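Local coordinates for probable nitrite reductase [nad(p)h] small subunit NIRD (Mycobacterium tuberculosis, PDB 4AIV), which probably serves as the Rieske-like small subunit that associates with NirB and is required for its NADH-dependent reduction of nitrite to ammonium, at residues 36-41 and 63-68; 49-52 and 57-60; 52-57 and 88-93; 72-77 and 83-88. All blocks are in the same frame, centred on the assembly; numbering follows the deposited sequence.

Contact 1: 36-41 and 63-68; sequences ALFRLD and GIVGDR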
loop_
_atom_site.group_PDB
_atom_site.type_symbol
_atom_site.label_atom_id
_atom_site.label_comp_id
_atom_site.label_asym_id
_atom_site.label_seq_id
_atom_site.Cartn_x
_atom_site.Cartn_y
_atom_site.Cartn_z
ATOM N N ALA A 36 3.183 -0.984 -2.802
ATOM C CA ALA A 36 3.744 -0.618 -1.503
ATOM C C ALA A 36 2.829 -1.189 -0.416
ATOM O O ALA A 36 1.650 -0.810 -0.324
ATOM C CB ALA A 36 3.856 0.900 -1.368
ATOM N N LEU A 37 3.369 -2.100 0.389
ATOM C CA LEU A 37 2.600 -2.781 1.430
ATOM C C LEU A 37 2.995 -2.291 2.822
ATOM O O LEU A 37 4.181 -2.241 3.152
ATOM C CB LEU A 37 2.823 -4.296 1.343
ATOM C CG LEU A 37 2.165 -5.170 2.431
ATOM C CD1 LEU A 37 0.617 -5.181 2.322
ATOM C CD2 LEU A 37 2.728 -6.596 2.398
ATOM N N PHE A 38 1.998 -1.940 3.634
ATOM C CA PHE A 38 2.225 -1.449 4.991
ATOM C C PHE A 38 1.337 -2.194 6.001
ATOM O O PHE A 38 0.155 -2.424 5.745
ATOM C CB PHE A 38 1.858 0.038 5.087
ATOM C CG PHE A 38 2.584 0.929 4.107
ATOM C CD1 PHE A 38 2.085 1.132 2.823
ATOM C CD2 PHE A 38 3.751 1.585 4.480
ATOM C CE1 PHE A 38 2.741 1.976 1.931
ATOM C CE2 PHE A 38 4.420 2.430 3.586
ATOM C CZ PHE A 38 3.916 2.617 2.314
ATOM N N ARG A 39 1.900 -2.536 7.154
ATOM C CA ARG A 39 1.105 -2.945 8.314
ATOM C C ARG A 39 1.007 -1.759 9.291
ATOM O O ARG A 39 1.999 -1.070 9.547
ATOM C CB ARG A 39 1.741 -4.163 8.988
ATOM C CG ARG A 39 1.325 -4.414 10.434
ATOM C CD ARG A 39 1.990 -5.686 10.963
ATOM N NE ARG A 39 1.764 -5.879 12.394
ATOM C CZ ARG A 39 2.258 -6.889 13.105
ATOM N NH1 ARG A 39 3.009 -7.819 12.525
ATOM N NH2 ARG A 39 1.993 -6.969 14.402
ATOM N N LEU A 40 -0.187 -1.506 9.823
ATOM C CA LEU A 40 -0.377 -0.402 10.766
ATOM C C LEU A 40 -0.473 -0.904 12.206
ATOM O O LEU A 40 -0.619 -2.105 12.444
ATOM C CB LEU A 40 -1.639 0.395 10.419
ATOM C CG LEU A 40 -1.770 0.885 8.972
ATOM C CD1 LEU A 40 -3.010 1.752 8.810
ATOM C CD2 LEU A 40 -0.518 1.651 8.523
ATOM N N ASP A 41 -0.405 0.024 13.160
ATOM C CA ASP A 41 -0.527 -0.314 14.579
ATOM C C ASP A 41 -1.822 -1.020 14.937
ATOM O O ASP A 41 -1.829 -1.869 15.833
ATOM C CB ASP A 41 -0.352 0.921 15.461
ATOM C CG ASP A 41 1.099 1.370 15.543
ATOM O OD1 ASP A 41 2.000 0.532 15.282
ATOM O OD2 ASP A 41 1.333 2.557 15.861
ATOM N N GLY A 63 7.904 5.466 1.943
ATOM C CA GLY A 63 7.229 6.629 2.491
ATOM C C GLY A 63 6.924 6.495 3.974
ATOM O O GLY A 63 6.940 5.391 4.538
ATOM N N ILE A 64 6.641 7.626 4.614
ATOM C CA ILE A 64 6.383 7.634 6.055
ATOM C C ILE A 64 4.887 7.581 6.350
ATOM O O ILE A 64 4.107 8.412 5.880
ATOM C CB ILE A 64 7.022 8.849 6.728
ATOM C CG1 ILE A 64 8.547 8.770 6.593
ATOM C CG2 ILE A 64 6.597 8.938 8.196
ATOM C CD1 ILE A 64 9.231 10.130 6.594
ATOM N N VAL A 65 4.491 6.578 7.123
ATOM C CA VAL A 65 3.091 6.374 7.449
ATOM C C VAL A 65 2.658 7.346 8.537
ATOM O O VAL A 65 3.372 7.546 9.514
ATOM C CB VAL A 65 2.848 4.938 7.924
ATOM C CG1 VAL A 65 1.397 4.766 8.416
ATOM C CG2 VAL A 65 3.165 3.970 6.800
ATOM N N GLY A 66 1.495 7.961 8.359
ATOM C CA GLY A 66 0.982 8.892 9.346
ATOM C C GLY A 66 -0.530 8.990 9.341
ATOM O O GLY A 66 -1.226 8.143 8.767
ATOM N N ASP A 67 -1.036 10.031 9.992
ATOM C CA ASP A 67 -2.465 10.303 10.038
ATOM C C ASP A 67 -2.782 11.722 9.577
ATOM O O ASP A 67 -2.007 12.661 9.793
ATOM C CB ASP A 67 -3.006 10.097 11.450
ATOM C CG ASP A 67 -3.132 8.638 11.814
ATOM O OD1 ASP A 67 -3.684 7.865 10.999
ATOM O OD2 ASP A 67 -2.680 8.263 12.916
ATOM N N ARG A 68 -3.926 11.860 8.925
ATOM C CA ARG A 68 -4.427 13.160 8.503
ATOM C C ARG A 68 -5.874 13.202 8.949
ATOM O O ARG A 68 -6.730 12.539 8.362
ATOM C CB ARG A 68 -4.313 13.313 6.985
ATOM C CG ARG A 68 -5.068 14.513 6.390
ATOM C CD ARG A 68 -4.317 15.823 6.583
ATOM N NE ARG A 68 -2.953 15.780 6.052
ATOM C CZ ARG A 68 -2.630 16.011 4.783
ATOM N NH1 ARG A 68 -3.568 16.299 3.888
ATOM N NH2 ARG A 68 -1.360 15.952 4.412
#
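The carbonyl oxygen Gly63 O faces the edge of the Phe38 ring, near the ring plane and 4.0 Å from Phe38 CE2; no hydrogen bond joins 36-41 to 63-68, and the remaining contact is apolar. Val65 supplies it with two methyl groups that diverge onto separate partners. CG2 lies 3.4 Å from Phe38 CD2 and 3.8 Å from Phe38 CE2, meeting one flank of the ring obliquely. CG1, anti to the backbone N (chi1 174°), reaches the other way and rests 3.7 Å from Leu40 CD2. The Phe38 and Val65 side chains run past one another in contrary directions, whereas the Leu40 and Val65 branches meet at a slant. The Phe38 ring stands up from its strand with CG beside the backbone N, chi1 -56°, and Leu40 adopts nearly the same first torsion, bringing its CD2 branch nearer to 63-68. Val74 and Ala72 of the neighbouring strand 71-75 extend this apolar surface over Phe38 and Leu40. The two backbones remain apart, with 8.2 Å between Phe38 CA and Val65 CA: an apolar side-chain packing of the small three-stranded sheet on the larger antiparallel sheet of a Rieske-like fold.

Contact 2: 49-52 and 57-60; sequences GNVD and AAVM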
loop_
_atom_site.group_PDB
_atom_site.type_symbol
_atom_site.label_atom_id
_atom_site.label_comp_id
_atom_site.label_asym_id
_atom_site.label_seq_id
_atom_site.Cartn_x
_atom_site.Cartn_y
_atom_site.Cartn_z
ATOM N N GLY A 49 -0.287 1.497 -4.858
ATOM C CA GLY A 49 0.718 1.586 -5.910
ATOM C C GLY A 49 2.079 2.007 -5.368
ATOM O O GLY A 49 2.170 2.906 -4.537
ATOM N N ASN A 50 3.138 1.348 -5.825
ATOM C CA ASN A 50 4.489 1.670 -5.361
ATOM C C ASN A 50 5.102 2.869 -6.094
ATOM O O ASN A 50 6.137 3.417 -5.678
ATOM C CB ASN A 50 5.404 0.449 -5.503
ATOM C CG ASN A 50 6.645 0.552 -4.643
ATOM O OD1 ASN A 50 6.598 1.055 -3.511
ATOM N ND2 ASN A 50 7.768 0.082 -5.175
ATOM N N VAL A 51 4.467 3.279 -7.187
ATOM C CA VAL A 51 5.003 4.369 -7.993
ATOM C C VAL A 51 4.374 5.716 -7.625
ATOM O O VAL A 51 3.151 5.885 -7.685
ATOM C CB VAL A 51 4.829 4.096 -9.502
ATOM C CG1 VAL A 51 5.406 5.245 -10.317
ATOM C CG2 VAL A 51 5.484 2.771 -9.880
ATOM N N ASP A 52 5.220 6.666 -7.230
ATOM C CA ASP A 52 4.785 8.038 -6.975
ATOM C C ASP A 52 4.170 8.570 -8.255
ATOM O O ASP A 52 4.831 8.597 -9.291
ATOM C CB ASP A 52 5.974 8.911 -6.537
ATOM C CG ASP A 52 5.576 10.363 -6.238
ATOM O OD1 ASP A 52 4.903 11.015 -7.078
ATOM O OD2 ASP A 52 5.949 10.870 -5.158
ATOM N N ALA A 57 8.718 7.777 -9.596
ATOM C CA ALA A 57 9.693 7.041 -8.777
ATOM C C ALA A 57 9.055 5.863 -8.031
ATOM O O ALA A 57 8.053 6.035 -7.327
ATOM C CB ALA A 57 10.360 7.992 -7.775
ATOM N N ALA A 58 9.627 4.669 -8.177
ATOM C CA ALA A 58 9.089 3.488 -7.487
ATOM C C ALA A 58 9.573 3.472 -6.046
ATOM O O ALA A 58 10.419 2.650 -5.682
ATOM C CB ALA A 58 9.491 2.186 -8.206
ATOM N N VAL A 59 9.039 4.382 -5.230
ATOM C CA VAL A 59 9.545 4.590 -3.872
ATOM C C VAL A 59 8.472 4.730 -2.786
ATOM O O VAL A 59 8.807 5.034 -1.635
ATOM C CB VAL A 59 10.438 5.863 -3.790
ATOM C CG1 VAL A 59 11.625 5.780 -4.771
ATOM C CG2 VAL A 59 9.595 7.118 -4.051
ATOM N N MET A 60 7.199 4.529 -3.123
ATOM C CA MET A 60 6.137 4.741 -2.128
ATOM C C MET A 60 6.326 3.894 -0.863
ATOM O O MET A 60 6.042 4.359 0.248
ATOM C CB MET A 60 4.738 4.507 -2.716
ATOM C CG MET A 60 4.321 5.524 -3.773
ATOM S SD MET A 60 4.359 7.241 -3.204
ATOM C CE MET A 60 3.169 7.211 -1.846
#
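Three torsions of like sign, chi1 -67°, chi2 -57° and chi3 -61°, coil the Met60 side chain beneath the backbone of 49-52. Its CG thereby sits 3.5 Å from Gly49 O, and SD passes 4.1 Å from Asp52 CB, although the end of the chain then leads off from 49-52. Asn50 directs its amide along the opposite segment, with OD1 near the Met60 backbone and ND2 4.1 Å from Ala58 CB; OD1 takes its hydrogen bond from Ser61 N, just beyond. The backbones are tied at two places. Met60 N donates to Asn50 O at 3.0 Å, and Asp52 N donates to Ala57 O at 2.9 Å. These bonds close the neck of a short loop that, by its sequence, probably corresponds to the first cluster-binding loop of Rieske proteins, with Asp52 probably standing where those proteins carry a cysteine. Within the neck, Ala58 is the centre of an inverse gamma turn, whose Val59 N to Ala57 O bond is weak. Ala57 O also lies 3.5 Å from Val51 CA, in a CA-H...O contact. Asn50 O receives a similar approach from Ala58 CA. On the outer side, Val51 CG2 comes only loosely near Ala58 CB, at 4.4 Å.

Contact 3: 52-57 and 88-93; sequences DPFSGA and GSCLDD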
loop_
_atom_site.group_PDB
_atom_site.type_symbol
_atom_site.label_atom_id
_atom_site.label_comp_id
_atom_site.label_asym_id
_atom_site.label_seq_id
_atom_site.Cartn_x
_atom_site.Cartn_y
_atom_site.Cartn_z
ATOM N N ASP A 52 5.220 6.666 -7.230
ATOM C CA ASP A 52 4.785 8.038 -6.975
ATOM C C ASP A 52 4.170 8.570 -8.255
ATOM O O ASP A 52 4.831 8.597 -9.291
ATOM C CB ASP A 52 5.974 8.911 -6.537
ATOM C CG ASP A 52 5.576 10.363 -6.238
ATOM O OD1 ASP A 52 4.903 11.015 -7.078
ATOM O OD2 ASP A 52 5.949 10.870 -5.158
ATOM N N PRO A 53 2.900 8.993 -8.191
ATOM C CA PRO A 53 2.186 9.398 -9.407
ATOM C C PRO A 53 2.591 10.778 -9.913
ATOM O O PRO A 53 2.132 11.184 -10.979
ATOM C CB PRO A 53 0.722 9.411 -8.961
ATOM C CG PRO A 53 0.788 9.760 -7.528
ATOM C CD PRO A 53 2.040 9.083 -6.998
ATOM N N PHE A 54 3.429 11.489 -9.165
ATOM C CA PHE A 54 3.932 12.774 -9.637
ATOM C C PHE A 54 5.285 12.591 -10.335
ATOM O O PHE A 54 5.489 13.087 -11.446
ATOM C CB PHE A 54 4.032 13.794 -8.490
ATOM C CG PHE A 54 2.690 14.212 -7.916
ATOM C CD1 PHE A 54 1.988 15.278 -8.461
ATOM C CD2 PHE A 54 2.133 13.539 -6.830
ATOM C CE1 PHE A 54 0.760 15.671 -7.938
ATOM C CE2 PHE A 54 0.897 13.929 -6.298
ATOM C CZ PHE A 54 0.213 14.996 -6.854
ATOM N N SER A 55 6.191 11.850 -9.695
ATOM C CA SER A 55 7.564 11.704 -10.192
ATOM C C SER A 55 7.799 10.433 -11.005
ATOM O O SER A 55 8.747 10.355 -11.785
ATOM C CB SER A 55 8.550 11.726 -9.021
ATOM O OG SER A 55 8.449 10.528 -8.263
ATOM N N GLY A 56 6.952 9.428 -10.806
ATOM C CA GLY A 56 7.158 8.134 -11.433
ATOM C C GLY A 56 8.181 7.266 -10.705
ATOM O O GLY A 56 8.466 6.140 -11.137
ATOM N N ALA A 57 8.718 7.777 -9.596
ATOM C CA ALA A 57 9.693 7.041 -8.777
ATOM C C ALA A 57 9.055 5.863 -8.031
ATOM O O ALA A 57 8.053 6.035 -7.327
ATOM C CB ALA A 57 10.360 7.992 -7.775
ATOM N N GLY A 88 -6.241 5.104 -1.745
ATOM C CA GLY A 88 -5.164 5.586 -2.595
ATOM C C GLY A 88 -5.256 7.042 -3.030
ATOM O O GLY A 88 -4.379 7.524 -3.751
ATOM N N SER A 89 -6.297 7.755 -2.602
ATOM C CA SER A 89 -6.446 9.156 -3.003
ATOM C C SER A 89 -5.351 10.044 -2.420
ATOM O O SER A 89 -4.966 9.908 -1.252
ATOM C CB SER A 89 -7.829 9.712 -2.633
ATOM O OG SER A 89 -8.050 9.678 -1.233
ATOM N N CYS A 90 -4.849 10.963 -3.236
ATOM C CA CYS A 90 -3.924 11.966 -2.730
ATOM C C CYS A 90 -4.724 12.968 -1.907
ATOM O O CYS A 90 -5.600 13.664 -2.425
ATOM C CB CYS A 90 -3.200 12.681 -3.867
ATOM S SG CYS A 90 -1.960 13.888 -3.297
ATOM N N LEU A 91 -4.418 13.039 -0.620
ATOM C CA LEU A 91 -5.162 13.917 0.276
ATOM C C LEU A 91 -4.797 15.388 0.052
ATOM O O LEU A 91 -5.518 16.277 0.487
ATOM C CB LEU A 91 -4.931 13.502 1.732
ATOM C CG LEU A 91 -5.412 12.091 2.117
ATOM C CD1 LEU A 91 -5.010 11.753 3.555
ATOM C CD2 LEU A 91 -6.927 11.959 1.938
ATOM N N ASP A 92 -3.687 15.643 -0.640
ATOM C CA ASP A 92 -3.236 17.022 -0.896
ATOM C C ASP A 92 -3.676 17.558 -2.265
ATOM O O ASP A 92 -3.645 18.767 -2.503
ATOM C CB ASP A 92 -1.714 17.130 -0.786
ATOM C CG ASP A 92 -1.191 16.772 0.605
ATOM O OD1 ASP A 92 -1.923 16.951 1.609
ATOM O OD2 ASP A 92 -0.030 16.325 0.684
ATOM N N ASP A 93 -4.057 16.653 -3.164
ATOM C CA ASP A 93 -4.499 17.017 -4.511
ATOM C C ASP A 93 -5.498 15.974 -4.983
ATOM O O ASP A 93 -5.109 14.905 -5.460
ATOM C CB ASP A 93 -3.307 17.082 -5.478
ATOM C CG ASP A 93 -3.683 17.652 -6.851
ATOM O OD1 ASP A 93 -4.882 17.687 -7.198
ATOM O OD2 ASP A 93 -2.764 18.053 -7.597
#
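The probable counterpart of the first cluster-binding loop of Rieske proteins here meets the loop that follows strand 82-84: Phe54, probably in the place of a cluster-binding histidine of true Rieske proteins, turns the edge of its ring to Cys90 and Asp93. Cys90 SG lies 4.1 Å from Phe54 CE2 and 5.4 Å from the ring centroid, almost in the ring plane: a sulfur-aromatic contact at the edge, where the thiol sulfur meets ring hydrogens rather than the pi cloud. At another part of the same edge, Asp93 OD2 stands 4.3 Å from Phe54 CE1, a loose approach; the salt bridge of this carboxylate is made by OD1 to Arg95. With CG beside its backbone N (chi1 -67°), the Phe54 ring is carried out toward 88-93, while Asp52 OD1 stays at another part of its edge, in the ring plane. Phe83 packs on both Phe54 and Cys90.

The loop that carries the ring is held by its own polar groups. Asp52 OD1 accepts from Phe54 N in an Asx turn, at 2.6 Å and almost in line with the C-O bond, and from Ser55 N at 3.0 Å, from above the carboxylate plane. Two donors on one oxygen should hold the carboxylate against rotation and fix the backbone at Phe54. Ser55 OG accepts from Ala57 N at 3.1 Å in an ST turn. On the other loop, Cys90 SG takes a weak bond from Asp92 N, 3.6 Å away.

Contact 4: 72-77 and 83-88; sequences AMVQSP and FALDDG
Leu85 CB lies 3.9 Å from Ala72 O, and from there the side chain climbs over the strand opposite. Its CG rests 4.0 Å from Met73 CA. The branches then part: CD1 comes 4.3 Å from Ala72 CB, while CD2 packs 3.8 Å from Val74 CG1, the two side chains lying roughly perpendicular. Setting CG beside the backbone N, with chi1 -70° and an extended chi2, lays the leucine along 72-74 instead of away from it. Val74 in turn places CG1 between its own backbone N and carbonyl carbon, which turns that methyl group toward Leu85 and Phe83.

Beneath these side chains runs the ladder of an antiparallel hairpin, strands 71-75 and 82-84 of the small three-stranded sheet. Val74 and Phe83 form its hydrogen-bonded pair, with Val74 N to Phe83 O at 2.9 Å and Phe83 N to Val74 O also at 2.9 Å; Met73 and Ala84 are the non-hydrogen-bonded pair. Past the strand end, Leu85 N donates to Ala72 O at 3.0 Å and 170°. A water donates to that same oxygen at 2.8 Å and accepts a weak bond from Asp86 N, so the carbonyl has two donors. The Phe83 ring, on the face shared with Val74, has Val74 O and Ser76 CB at its edge; Ser76 OG accepts from Gln81 N.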
loop_
_atom_site.group_PDB
_atom_site.type_symbol
_atom_site.label_atom_id
_atom_site.label_comp_id
_atom_site.label_asym_id
_atom_site.label_seq_id
_atom_site.Cartn_x
_atom_site.Cartn_y
_atom_site.Cartn_z
ATOM N N ALA A 72 -5.508 7.226 7.956
ATOM C CA ALA A 72 -4.196 6.622 7.742
ATOM C C ALA A 72 -3.648 6.985 6.362
ATOM O O ALA A 72 -4.350 6.911 5.349
ATOM C CB ALA A 72 -4.275 5.110 7.906
ATOM N N MET A 73 -2.393 7.393 6.314
ATOM C CA MET A 73 -1.829 7.775 5.034
ATOM C C MET A 73 -0.351 7.479 4.969
ATOM O O MET A 73 0.277 7.168 5.978
ATOM C CB MET A 73 -2.111 9.259 4.731
ATOM C CG MET A 73 -1.692 10.240 5.833
ATOM S SD MET A 73 0.090 10.555 5.923
ATOM C CE MET A 73 0.102 12.160 6.733
ATOM N N VAL A 74 0.195 7.559 3.762
ATOM C CA VAL A 74 1.636 7.507 3.577
ATOM C C VAL A 74 2.074 8.777 2.838
ATOM O O VAL A 74 1.412 9.220 1.890
ATOM C CB VAL A 74 2.067 6.229 2.802
ATOM C CG1 VAL A 74 1.376 6.157 1.442
ATOM C CG2 VAL A 74 3.590 6.173 2.644
ATOM N N GLN A 75 3.169 9.378 3.288
ATOM C CA GLN A 75 3.735 10.515 2.578
ATOM C C GLN A 75 4.847 10.059 1.656
ATOM O O GLN A 75 5.736 9.322 2.071
ATOM C CB GLN A 75 4.242 11.572 3.552
ATOM C CG GLN A 75 3.115 12.376 4.152
ATOM C CD GLN A 75 3.609 13.427 5.105
ATOM O OE1 GLN A 75 4.390 13.133 6.015
ATOM N NE2 GLN A 75 3.166 14.670 4.901
ATOM N N SER A 76 4.781 10.481 0.398
ATOM C CA SER A 76 5.822 10.139 -0.564
ATOM C C SER A 76 7.167 10.707 -0.088
ATOM O O SER A 76 7.221 11.816 0.449
ATOM C CB SER A 76 5.460 10.686 -1.941
ATOM O OG SER A 76 5.242 12.087 -1.879
ATOM N N PRO A 77 8.252 9.938 -0.269
ATOM C CA PRO A 77 9.597 10.217 0.267
ATOM C C PRO A 77 10.207 11.602 -0.026
ATOM O O PRO A 77 10.742 12.222 0.899
ATOM C CB PRO A 77 10.451 9.122 -0.378
ATOM C CG PRO A 77 9.521 7.991 -0.510
ATOM C CD PRO A 77 8.189 8.606 -0.893
ATOM N N PHE A 83 -0.986 10.302 0.743
ATOM C CA PHE A 83 -1.925 9.416 0.062
ATOM C C PHE A 83 -2.663 8.548 1.087
ATOM O O PHE A 83 -2.034 7.855 1.888
ATOM C CB PHE A 83 -1.199 8.524 -0.959
ATOM C CG PHE A 83 -0.574 9.292 -2.100
ATOM C CD1 PHE A 83 0.683 9.861 -1.961
ATOM C CD2 PHE A 83 -1.250 9.453 -3.309
ATOM C CE1 PHE A 83 1.266 10.576 -3.002
ATOM C CE2 PHE A 83 -0.671 10.166 -4.356
ATOM C CZ PHE A 83 0.594 10.727 -4.199
ATOM N N ALA A 84 -3.993 8.591 1.051
ATOM C CA ALA A 84 -4.825 7.772 1.935
ATOM C C ALA A 84 -4.614 6.281 1.657
ATOM O O ALA A 84 -4.660 5.847 0.502
ATOM C CB ALA A 84 -6.289 8.141 1.760
ATOM N N LEU A 85 -4.385 5.489 2.706
ATOM C CA LEU A 85 -4.102 4.061 2.503
ATOM C C LEU A 85 -5.371 3.273 2.167
ATOM O O LEU A 85 -5.305 2.186 1.574
ATOM C CB LEU A 85 -3.359 3.466 3.716
ATOM C CG LEU A 85 -1.905 3.941 3.901
ATOM C CD1 LEU A 85 -1.307 3.461 5.241
ATOM C CD2 LEU A 85 -1.038 3.470 2.740
ATOM N N ASP A 86 -6.531 3.829 2.516
ATOM C CA ASP A 86 -7.787 3.119 2.295
ATOM C C ASP A 86 -8.259 3.135 0.836
ATOM O O ASP A 86 -8.777 2.136 0.345
ATOM C CB ASP A 86 -8.902 3.567 3.272
ATOM C CG ASP A 86 -9.291 5.043 3.118
ATOM O OD1 ASP A 86 -8.740 5.748 2.246
ATOM O OD2 ASP A 86 -10.176 5.494 3.874
ATOM N N ASP A 87 -8.052 4.246 0.134
ATOM C CA ASP A 87 -8.505 4.331 -1.255
ATOM C C ASP A 87 -7.459 4.885 -2.229
ATOM O O ASP A 87 -7.764 5.132 -3.394
ATOM C CB ASP A 87 -9.808 5.128 -1.350
ATOM C CG ASP A 87 -9.650 6.576 -0.910
ATOM O OD1 ASP A 87 -8.507 7.041 -0.680
ATOM O OD2 ASP A 87 -10.689 7.258 -0.793
ATOM N N GLY A 88 -6.241 5.104 -1.745
ATOM C CA GLY A 88 -5.164 5.586 -2.595
ATOM C C GLY A 88 -5.256 7.042 -3.030
ATOM O O GLY A 88 -4.379 7.524 -3.751
HETATM O O HOH W 1 -6.781 5.555 5.082
#

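Overall arrangement
The four contacts join the small sheet, its neighbouring loops and the larger sheet of one Rieske-like domain. Contacts 1 and 4 have centres about 7 Å apart and share an apolar core, with Phe38 CZ 3.6 Å from Val74 CG2. Contact 2 forms the neck of the loop whose tip enters contact 3, and the two share Asp52 and Ala57. Phe83 links contact 4 to contacts 2 and 3: its CD1 is 3.6 Å from Met60 CE of contact 2, and its CE2 is 3.6 Å from Cys90 CB of contact 3. A salt bridge of 2.9 Å from Arg68 NH1 to Asp92 OD1 joins contacts 1 and 3. Asp52, Phe54 and Ser76 probably mark the region corresponding to the cluster site of Rieske proteins.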